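Local coordinates for protein UL37 (Suid herpesvirus 1, PDB 4K70) that is an inner tegument protein of the virus, represented here by its N-terminal half, and probably acts in controlling viral trafficking, at residues P120-M123 / F124-V127. Residues are numbered along the deposited sequence; the frame is centred on the assembly and turned at random.
Sequences PDAM and FRLV. With NA (sodium ion), chain I.
Four consecutive i to i+4 backbone hydrogen bonds join Pro120-Met123 to Phe124-Val127, which identifies the first turns of an alpha-helix. Leu126 N to Ala122 O is the straightest, 2.9 Å with an N-H...O angle of 174°; Arg125 N to Asp121 O, at 3.2 Å, is the longest.

Apolar contact between side chains is slight. Met123, bent at chi2 and chi3, turns its end toward the next turn and brings CE to 4.3 Å from CD1 of Leu126.

The charged side chain of Arg125 is placed by its torsions: CG points away from the main-chain N (chi1 -174°), and a bend at chi3 (60°) returns the guanidinium over the preceding turn, where Ala122 CA lies over one of its faces, 4.1 Å from NH2. No salt bridge results, since Arg125 NH1 and Asp121 OD2 remain 6.6 Å apart.

Metal binding occupies the N-terminal end. Asp121 OD1 reaches the sodium ion at 2.8 Å, a water coordinates the same ion at 2.6 Å, and Asn99 OD1 is a further ligand. The other carboxylate oxygen, OD2, is hydrogen-bonded to Thr114, so both oxygens of Asp121 are engaged.

Within this all-helical half of UL37, Pro120 packs against helices 89-98 and 101-109, Phe124 and Val127 meet Leu95 of helix 89-98, and Met123 reaches Ala73 and Leu77 of helix 63-78.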
ATOM      1  N   PRO A 120      -4.828  19.658 -23.225  1.00 24.56           N
ATOM      2  CA  PRO A 120      -4.194  18.513 -23.882  1.00 25.01           C
ATOM      3  C   PRO A 120      -2.679  18.554 -23.814  1.00 27.22           C
ATOM      4  O   PRO A 120      -2.076  17.516 -23.581  1.00 26.16           O
ATOM      5  CB  PRO A 120      -4.683  18.619 -25.342  1.00 27.66           C
ATOM      6  CG  PRO A 120      -5.146  20.046 -25.499  1.00 30.57           C
ATOM      7  CD  PRO A 120      -5.689  20.418 -24.148  1.00 30.29           C
ATOM      8  N   ASP A 121      -2.073  19.722 -24.016  1.00 26.12           N
ATOM      9  CA  ASP A 121      -0.620  19.857 -23.927  1.00 27.16           C
ATOM     10  C   ASP A 121      -0.133  19.494 -22.525  1.00 27.19           C
ATOM     11  O   ASP A 121       0.847  18.780 -22.359  1.00 28.57           O
ATOM     12  CB  ASP A 121      -0.184  21.305 -24.205  1.00 31.64           C
ATOM     13  CG  ASP A 121      -0.558  21.790 -25.607  1.00 38.52           C
ATOM     14  OD1 ASP A 121      -0.931  20.956 -26.470  1.00 35.87           O
ATOM     15  OD2 ASP A 121      -0.458  23.021 -25.841  1.00 41.42           O
ATOM     16  N   ALA A 122      -0.821  20.024 -21.524  1.00 23.43           N
ATOM     17  CA  ALA A 122      -0.452  19.810 -20.127  1.00 29.13           C
ATOM     18  C   ALA A 122      -0.669  18.350 -19.728  1.00 24.46           C
ATOM     19  O   ALA A 122       0.209  17.702 -19.148  1.00 26.30           O
ATOM     20  CB  ALA A 122      -1.261  20.726 -19.239  1.00 26.47           C
ATOM     21  N   MET A 123      -1.841  17.827 -20.054  1.00 23.91           N
ATOM     22  CA  MET A 123      -2.151  16.451 -19.680  1.00 24.60           C
ATOM     23  C   MET A 123      -1.237  15.443 -20.383  1.00 23.30           C
ATOM     24  O   MET A 123      -0.800  14.478 -19.774  1.00 27.45           O
ATOM     25  CB  MET A 123      -3.634  16.152 -19.884  1.00 21.53           C
ATOM     26  CG  MET A 123      -4.529  16.892 -18.882  1.00 24.49           C
ATOM     27  SD  MET A 123      -4.259  16.486 -17.111  1.00 25.91           S
ATOM     28  CE  MET A 123      -3.011  17.697 -16.650  1.00 27.93           C
ATOM     29  N   PHE A 124      -0.916  15.685 -21.648  1.00 25.59           N
ATOM     30  CA  PHE A 124      -0.004  14.810 -22.368  1.00 26.39           C
ATOM     31  C   PHE A 124       1.357  14.767 -21.688  1.00 26.93           C
ATOM     32  O   PHE A 124       1.918  13.700 -21.469  1.00 28.47           O
ATOM     33  CB  PHE A 124       0.160  15.252 -23.829  1.00 25.08           C
ATOM     34  CG  PHE A 124       1.081  14.360 -24.624  1.00 31.95           C
ATOM     35  CD1 PHE A 124       0.626  13.150 -25.132  1.00 27.25           C
ATOM     36  CD2 PHE A 124       2.407  14.713 -24.833  1.00 33.19           C
ATOM     37  CE1 PHE A 124       1.471  12.314 -25.838  1.00 29.89           C
ATOM     38  CE2 PHE A 124       3.257  13.878 -25.542  1.00 33.44           C
ATOM     39  CZ  PHE A 124       2.790  12.677 -26.044  1.00 30.72           C
ATOM     40  N   ARG A 125       1.891  15.941 -21.370  1.00 25.58           N
ATOM     41  CA  ARG A 125       3.199  16.044 -20.739  1.00 27.99           C
ATOM     42  C   ARG A 125       3.244  15.423 -19.335  1.00 24.92           C
ATOM     43  O   ARG A 125       4.084  14.567 -19.064  1.00 27.36           O
ATOM     44  CB  ARG A 125       3.666  17.517 -20.707  1.00 28.02           C
ATOM     45  CG  ARG A 125       5.099  17.732 -20.204  1.00 38.09           C
ATOM     46  CD  ARG A 125       5.496  19.227 -20.173  1.00 35.27           C
ATOM     47  NE  ARG A 125       4.631  20.001 -19.291  1.00 40.45           N
ATOM     48  CZ  ARG A 125       3.764  20.923 -19.702  1.00 45.03           C
ATOM     49  NH1 ARG A 125       3.650  21.209 -20.996  1.00 43.48           N
ATOM     50  NH2 ARG A 125       3.011  21.566 -18.813  1.00 44.56           N
ATOM     51  N   LEU A 126       2.357  15.858 -18.439  1.00 24.12           N
ATOM     52  CA  LEU A 126       2.385  15.374 -17.057  1.00 24.80           C
ATOM     53  C   LEU A 126       2.028  13.893 -16.927  1.00 27.16           C
ATOM     54  O   LEU A 126       2.664  13.179 -16.168  1.00 25.07           O
ATOM     55  CB  LEU A 126       1.475  16.199 -16.144  1.00 24.48           C
ATOM     56  CG  LEU A 126       1.927  17.632 -15.840  1.00 33.45           C
ATOM     57  CD1 LEU A 126       0.912  18.325 -14.941  1.00 29.30           C
ATOM     58  CD2 LEU A 126       3.319  17.659 -15.214  1.00 28.17           C
ATOM     59  N   VAL A 127       1.014  13.432 -17.657  1.00 23.88           N
ATOM     60  CA  VAL A 127       0.604  12.036 -17.512  1.00 22.98           C
ATOM     61  C   VAL A 127       1.644  11.097 -18.113  1.00 21.71           C
ATOM     62  O   VAL A 127       1.902  10.024 -17.576  1.00 26.66           O
ATOM     63  CB  VAL A 127      -0.821  11.770 -18.047  1.00 26.22           C
ATOM     64  CG1 VAL A 127      -1.210  10.313 -17.830  1.00 26.84           C
ATOM     65  CG2 VAL A 127      -1.824  12.695 -17.340  1.00 24.51           C
TER
HETATM   66 NA    NA I1010      -1.961  18.451 -27.273  1.00 41.38          NA
HETATM   67  O   HOH W   1      -3.024  18.446 -29.633  1.00 35.71           O